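Local coordinates for protein cytochrome P450 (Zobellia galactanivorans, PDB 6G5O) that belongs to the cytochrome P450 family of haem proteins and holds a protoporphyrin IX with its iron in a mainly helical fold, at residues R129-S132 and R133-L137; S146-W149 and I150-T154. All coordinates share one frame; numbering follows the deposited sequence.

Contact 1. Residues R129-S132 and R133-L137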
ATOM      1  N   ARG A 129       0.813  -6.266  14.166  1.00 35.51           N
ATOM      2  CA  ARG A 129       0.463  -7.665  14.438  1.00 35.51           C
ATOM      3  C   ARG A 129      -0.516  -8.240  13.391  1.00 34.34           C
ATOM      4  O   ARG A 129      -0.352  -9.368  12.941  1.00 30.67           O
ATOM      5  CB  ARG A 129      -0.200  -7.825  15.816  1.00 42.20           C
ATOM      6  CG  ARG A 129       0.688  -8.254  16.995  1.00 48.64           C
ATOM      7  CD  ARG A 129       1.433  -7.087  17.596  1.00 50.29           C
ATOM      8  NE  ARG A 129       2.157  -7.400  18.816  1.00 52.63           N
ATOM      9  CZ  ARG A 129       3.295  -6.804  19.206  1.00 60.13           C
ATOM     10  NH1 ARG A 129       3.882  -5.848  18.474  1.00 59.28           N
ATOM     11  NH2 ARG A 129       3.871  -7.164  20.357  1.00 67.03           N
ATOM     12  N   LEU A 130      -1.599  -7.518  13.109  1.00 29.57           N
ATOM     13  CA  LEU A 130      -2.547  -7.952  12.108  1.00 29.76           C
ATOM     14  C   LEU A 130      -1.841  -8.112  10.719  1.00 26.35           C
ATOM     15  O   LEU A 130      -2.000  -9.123  10.069  1.00 27.49           O
ATOM     16  CB  LEU A 130      -3.692  -6.950  12.049  1.00 29.68           C
ATOM     17  CG  LEU A 130      -4.934  -7.222  11.207  1.00 30.24           C
ATOM     18  CD1 LEU A 130      -5.982  -6.152  11.491  1.00 31.16           C
ATOM     19  CD2 LEU A 130      -4.591  -7.209   9.731  1.00 32.59           C
ATOM     20  N   GLN A 131      -1.045  -7.143  10.318  1.00 23.98           N
ATOM     21  CA  GLN A 131      -0.360  -7.150   9.013  1.00 27.15           C
ATOM     22  C   GLN A 131       0.597  -8.341   8.855  1.00 27.84           C
ATOM     23  O   GLN A 131       0.512  -9.086   7.865  1.00 26.58           O
ATOM     24  CB  GLN A 131       0.377  -5.819   8.785  1.00 26.58           C
ATOM     25  CG  GLN A 131       1.149  -5.695   7.454  1.00 27.15           C
ATOM     26  CD  GLN A 131       2.607  -6.158   7.549  1.00 26.98           C
ATOM     27  OE1 GLN A 131       3.226  -5.968   8.567  1.00 26.23           O
ATOM     28  NE2 GLN A 131       3.152  -6.733   6.466  1.00 27.04           N
ATOM     29  N   SER A 132       1.449  -8.551   9.866  1.00 30.25           N
ATOM     30  CA  SER A 132       2.394  -9.673   9.908  1.00 27.17           C
ATOM     31  C   SER A 132       1.694 -11.032   9.922  1.00 28.52           C
ATOM     32  O   SER A 132       2.143 -12.006   9.254  1.00 25.97           O
ATOM     33  CB  SER A 132       3.245  -9.558  11.173  1.00 27.26           C
ATOM     34  OG  SER A 132       4.056  -8.400  11.117  1.00 28.60           O
ATOM     35  N   ARG A 133       0.627 -11.151  10.714  1.00 23.96           N
ATOM     36  CA  ARG A 133      -0.076 -12.411  10.713  1.00 25.44           C
ATOM     37  C   ARG A 133      -0.771 -12.659   9.366  1.00 24.76           C
ATOM     38  O   ARG A 133      -0.738 -13.776   8.828  1.00 24.23           O
ATOM     39  CB  ARG A 133      -1.051 -12.488  11.880  1.00 27.53           C
ATOM     40  CG  ARG A 133      -0.330 -12.577  13.205  1.00 29.75           C
ATOM     41  CD  ARG A 133      -1.274 -12.480  14.388  1.00 30.45           C
ATOM     42  NE  ARG A 133      -0.492 -12.288  15.611  1.00 33.44           N
ATOM     43  CZ  ARG A 133      -1.007 -11.925  16.792  1.00 39.90           C
ATOM     44  NH1 ARG A 133      -2.340 -11.729  16.951  1.00 35.04           N
ATOM     45  NH2 ARG A 133      -0.182 -11.742  17.818  1.00 40.43           N
ATOM     46  N   ALA A 134      -1.425 -11.637   8.818  1.00 23.78           N
ATOM     47  CA  ALA A 134      -2.112 -11.820   7.543  1.00 22.94           C
ATOM     48  C   ALA A 134      -1.119 -12.193   6.433  1.00 20.68           C
ATOM     49  O   ALA A 134      -1.468 -12.893   5.515  1.00 19.09           O
ATOM     50  CB  ALA A 134      -2.860 -10.579   7.180  1.00 23.59           C
ATOM     51  N   LEU A 135       0.125 -11.768   6.560  1.00 21.36           N
ATOM     52  CA  LEU A 135       1.135 -12.024   5.514  1.00 20.74           C
ATOM     53  C   LEU A 135       1.566 -13.496   5.463  1.00 25.27           C
ATOM     54  O   LEU A 135       1.984 -13.972   4.393  1.00 27.30           O
ATOM     55  CB  LEU A 135       2.327 -11.110   5.686  1.00 21.07           C
ATOM     56  CG  LEU A 135       3.422 -11.146   4.588  1.00 22.43           C
ATOM     57  CD1 LEU A 135       2.830 -10.779   3.233  1.00 22.79           C
ATOM     58  CD2 LEU A 135       4.612 -10.255   4.910  1.00 20.04           C
ATOM     59  N   THR A 136       1.407 -14.242   6.581  1.00 24.13           N
ATOM     60  CA  THR A 136       1.700 -15.668   6.607  1.00 23.38           C
ATOM     61  C   THR A 136       0.754 -16.464   5.691  1.00 25.58           C
ATOM     62  O   THR A 136       1.163 -17.517   5.084  1.00 23.90           O
ATOM     63  CB  THR A 136       1.613 -16.257   8.026  1.00 25.67           C
ATOM     64  OG1 THR A 136       0.288 -16.061   8.549  1.00 24.29           O
ATOM     65  CG2 THR A 136       2.635 -15.572   8.950  1.00 26.32           C
ATOM     66  N   LEU A 137      -0.486 -15.978   5.576  1.00 21.49           N
ATOM     67  CA  LEU A 137      -1.459 -16.570   4.647  1.00 22.01           C
ATOM     68  C   LEU A 137      -1.109 -16.316   3.187  1.00 20.12           C
ATOM     69  O   LEU A 137      -1.219 -17.210   2.374  1.00 21.35           O
ATOM     70  CB  LEU A 137      -2.889 -16.055   4.879  1.00 23.16           C
ATOM     71  CG  LEU A 137      -3.391 -16.149   6.336  1.00 23.25           C
ATOM     72  CD1 LEU A 137      -4.756 -15.523   6.526  1.00 24.29           C
ATOM     73  CD2 LEU A 137      -3.403 -17.600   6.798  1.00 24.21           C
TER
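R133 runs back along the helix towards R129, one turn earlier, and the two arginines meet through carbon rather than charge: CG of R129 lies over one face of the R133 guanidinium, towards its rim, 3.7 Å from NH2. The planes of the two guanidinium groups are turned 61° apart. CG of R133, turned away from its own carbonyl carbon (chi1 -69°), is placed 3.2 Å from the R129 O, and from there the chain is extended as far as NE. A long aliphatic stem suits this place, since its CH2 groups lie along the backbone at R129 O while the guanidinium reaches on to R129 CG. In the helix backbone, R133 N bonds to R129 O at 3.0 Å and A134 N to L130 O at 2.9 Å. T136 OG1 bonds to R133 O at a short 2.5 Å; T136 N and Q106 NE2 also bond to that oxygen. Elsewhere, Q131 NE2 lies 4.1 Å from L135 CD2, and the L135 side chain comes within about 4 Å of the haem. The A134 methyl packs against H335 and I339 of helix 333-350, where a small side chain fits; helix 97-117 packs against A134, T136 and L137, while helix 145-152 lies against R129, S132 and T136.

Contact 2. Residues S146-W149 and I150-T154; sequences SETW and ISWGT
E147 O is gripped twice by S151: the backbone N binds it at 3.0 Å and the hydroxyl OG at 3.2 Å, the two donors reaching it from opposite faces of the carbonyl plane. S151 OG can do this because it lies beside its own backbone N (chi1 -73°), which turns it back towards the preceding turn; serine therefore settles its hydroxyl on the helix even at an exposed position. One residue earlier, I150 N bonds to S146 O at 2.8 Å, and CG1 of I150 rests 3.2 Å from the same oxygen, its CG1-CD1 arm lying back along the preceding turn. The indoles of W149 and W152 project alongside each other from the helix. CD1 of W149 comes over a face of the W152 ring and meets CH2 at 3.5 Å, but the planes stand at 47°, an oblique pairing. T148 O lies above that face as well, near the rim. The W149 NE1 bonds to Y175 OH, and F218 packs edge-to-face with W149, as Y175 does with W152. The two bonds from W152 N, to T148 O and W149 O, are both weak, and G153 leaves the helix with a positive phi that a residue lacking a side chain takes without strain. The chemistry thus changes from firm backbone bonds at I150 and S151 to weak ones at W152, where broad aromatic surfaces join the last turn to helix 169-185.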
ATOM      1  N   SER A 146       5.499 -14.866  11.581  1.00 33.29           N
ATOM      2  CA  SER A 146       5.029 -13.512  11.896  1.00 31.31           C
ATOM      3  C   SER A 146       5.776 -12.841  13.049  1.00 33.88           C
ATOM      4  O   SER A 146       5.898 -11.591  13.068  1.00 33.76           O
ATOM      5  CB  SER A 146       3.540 -13.527  12.241  1.00 30.57           C
ATOM      6  OG  SER A 146       3.286 -14.252  13.419  1.00 31.54           O
ATOM      7  N   GLU A 147       6.274 -13.654  14.001  1.00 35.77           N
ATOM      8  CA  GLU A 147       7.058 -13.134  15.155  1.00 34.40           C
ATOM      9  C   GLU A 147       8.368 -12.496  14.699  1.00 30.59           C
ATOM     10  O   GLU A 147       8.793 -11.447  15.192  1.00 28.70           O
ATOM     11  CB  GLU A 147       7.331 -14.229  16.203  1.00 37.69           C
ATOM     12  CG  GLU A 147       6.123 -14.643  17.021  1.00 44.33           C
ATOM     13  CD  GLU A 147       5.415 -13.472  17.743  1.00 48.69           C
ATOM     14  OE1 GLU A 147       6.064 -12.463  18.134  1.00 52.69           O
ATOM     15  OE2 GLU A 147       4.184 -13.565  17.896  1.00 50.72           O
ATOM     16  N   THR A 148       9.002 -13.105  13.718  1.00 30.53           N
ATOM     17  CA  THR A 148      10.168 -12.493  13.125  1.00 29.52           C
ATOM     18  C   THR A 148       9.840 -11.126  12.567  1.00 29.36           C
ATOM     19  O   THR A 148      10.551 -10.130  12.834  1.00 31.54           O
ATOM     20  CB  THR A 148      10.742 -13.394  12.026  1.00 29.88           C
ATOM     21  OG1 THR A 148      11.016 -14.685  12.598  1.00 29.11           O
ATOM     22  CG2 THR A 148      11.992 -12.769  11.412  1.00 27.97           C
ATOM     23  N   TRP A 149       8.763 -11.057  11.787  1.00 31.15           N
ATOM     24  CA  TRP A 149       8.390  -9.800  11.126  1.00 32.98           C
ATOM     25  C   TRP A 149       7.959  -8.745  12.150  1.00 30.31           C
ATOM     26  O   TRP A 149       8.309  -7.580  12.036  1.00 32.19           O
ATOM     27  CB  TRP A 149       7.312 -10.054  10.056  1.00 31.07           C
ATOM     28  CG  TRP A 149       7.715 -11.137   9.107  1.00 31.23           C
ATOM     29  CD1 TRP A 149       8.984 -11.472   8.749  1.00 33.28           C
ATOM     30  CD2 TRP A 149       6.855 -12.054   8.429  1.00 30.47           C
ATOM     31  NE1 TRP A 149       8.969 -12.549   7.906  1.00 32.78           N
ATOM     32  CE2 TRP A 149       7.673 -12.908   7.674  1.00 31.57           C
ATOM     33  CE3 TRP A 149       5.467 -12.229   8.388  1.00 30.50           C
ATOM     34  CZ2 TRP A 149       7.161 -13.918   6.879  1.00 33.03           C
ATOM     35  CZ3 TRP A 149       4.951 -13.206   7.594  1.00 29.61           C
ATOM     36  CH2 TRP A 149       5.796 -14.058   6.853  1.00 33.43           C
ATOM     37  N   ILE A 150       7.229  -9.157  13.151  1.00 31.50           N
ATOM     38  CA  ILE A 150       6.876  -8.225  14.229  1.00 34.75           C
ATOM     39  C   ILE A 150       8.104  -7.648  14.969  1.00 35.42           C
ATOM     40  O   ILE A 150       8.143  -6.454  15.257  1.00 30.07           O
ATOM     41  CB  ILE A 150       5.931  -8.890  15.227  1.00 35.64           C
ATOM     42  CG1 ILE A 150       4.584  -9.143  14.557  1.00 35.94           C
ATOM     43  CG2 ILE A 150       5.747  -7.998  16.453  1.00 35.85           C
ATOM     44  CD1 ILE A 150       3.749 -10.199  15.247  1.00 37.91           C
ATOM     45  N   SER A 151       9.117  -8.479  15.226  1.00 38.07           N
ATOM     46  CA  SER A 151      10.381  -8.011  15.846  1.00 38.45           C
ATOM     47  C   SER A 151      11.114  -6.935  15.091  1.00 40.96           C
ATOM     48  O   SER A 151      11.777  -6.102  15.701  1.00 48.28           O
ATOM     49  CB  SER A 151      11.353  -9.177  16.047  1.00 41.96           C
ATOM     50  OG  SER A 151      10.897  -9.991  17.113  1.00 45.21           O
ATOM     51  N   TRP A 152      11.040  -6.943  13.768  1.00 40.82           N
ATOM     52  CA  TRP A 152      11.643  -5.868  12.993  1.00 38.66           C
ATOM     53  C   TRP A 152      11.084  -4.478  13.349  1.00 39.19           C
ATOM     54  O   TRP A 152      11.783  -3.484  13.207  1.00 39.19           O
ATOM     55  CB  TRP A 152      11.404  -6.104  11.501  1.00 43.81           C
ATOM     56  CG  TRP A 152      12.045  -7.331  10.922  1.00 42.92           C
ATOM     57  CD1 TRP A 152      13.067  -8.051  11.453  1.00 45.27           C
ATOM     58  CD2 TRP A 152      11.737  -7.944   9.668  1.00 43.81           C
ATOM     59  NE1 TRP A 152      13.401  -9.093  10.626  1.00 42.87           N
ATOM     60  CE2 TRP A 152      12.612  -9.043   9.514  1.00 43.10           C
ATOM     61  CE3 TRP A 152      10.811  -7.673   8.653  1.00 41.05           C
ATOM     62  CZ2 TRP A 152      12.580  -9.874   8.402  1.00 43.38           C
ATOM     63  CZ3 TRP A 152      10.793  -8.495   7.531  1.00 40.68           C
ATOM     64  CH2 TRP A 152      11.666  -9.585   7.421  1.00 42.87           C
ATOM     65  N   GLY A 153       9.826  -4.387  13.773  1.00 38.37           N
ATOM     66  CA  GLY A 153       9.234  -3.096  14.127  1.00 43.28           C
ATOM     67  C   GLY A 153       8.844  -2.240  12.922  1.00 51.22           C
ATOM     68  O   GLY A 153       9.007  -2.647  11.777  1.00 55.14           O
ATOM     69  N   THR A 154       8.281  -1.061  13.204  1.00 54.47           N
ATOM     70  CA  THR A 154       8.072   0.003  12.231  1.00 54.01           C
ATOM     71  C   THR A 154       9.339   0.866  12.253  1.00 56.79           C
ATOM     72  O   THR A 154       9.762   1.396  11.238  1.00 54.64           O
ATOM     73  CB  THR A 154       6.839   0.823  12.605  1.00 50.22           C
TER

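Contact 1 lies on helix 122-139 and contact 2 on helix 145-152, the next helix in the chain, so the two come in series, with centres about 10 Å apart. They also touch directly: S132 O meets W149 CE3 at 3.4 Å, T136 CG2 packs on W149 CZ3, and the I150 side chain lies against R129 and S132. R222 links them further, touching Q131 and S132 and bonding to G153 O. Contact 1 is the more buried and reaches the haem through L135, whereas the W149 side chain stays about 10 Å from it. Contact 2, its centre about 18 Å from the chain's centre against about 14 Å for contact 1, thus appears as a second layer over a helix whose L135 comes close to the haem.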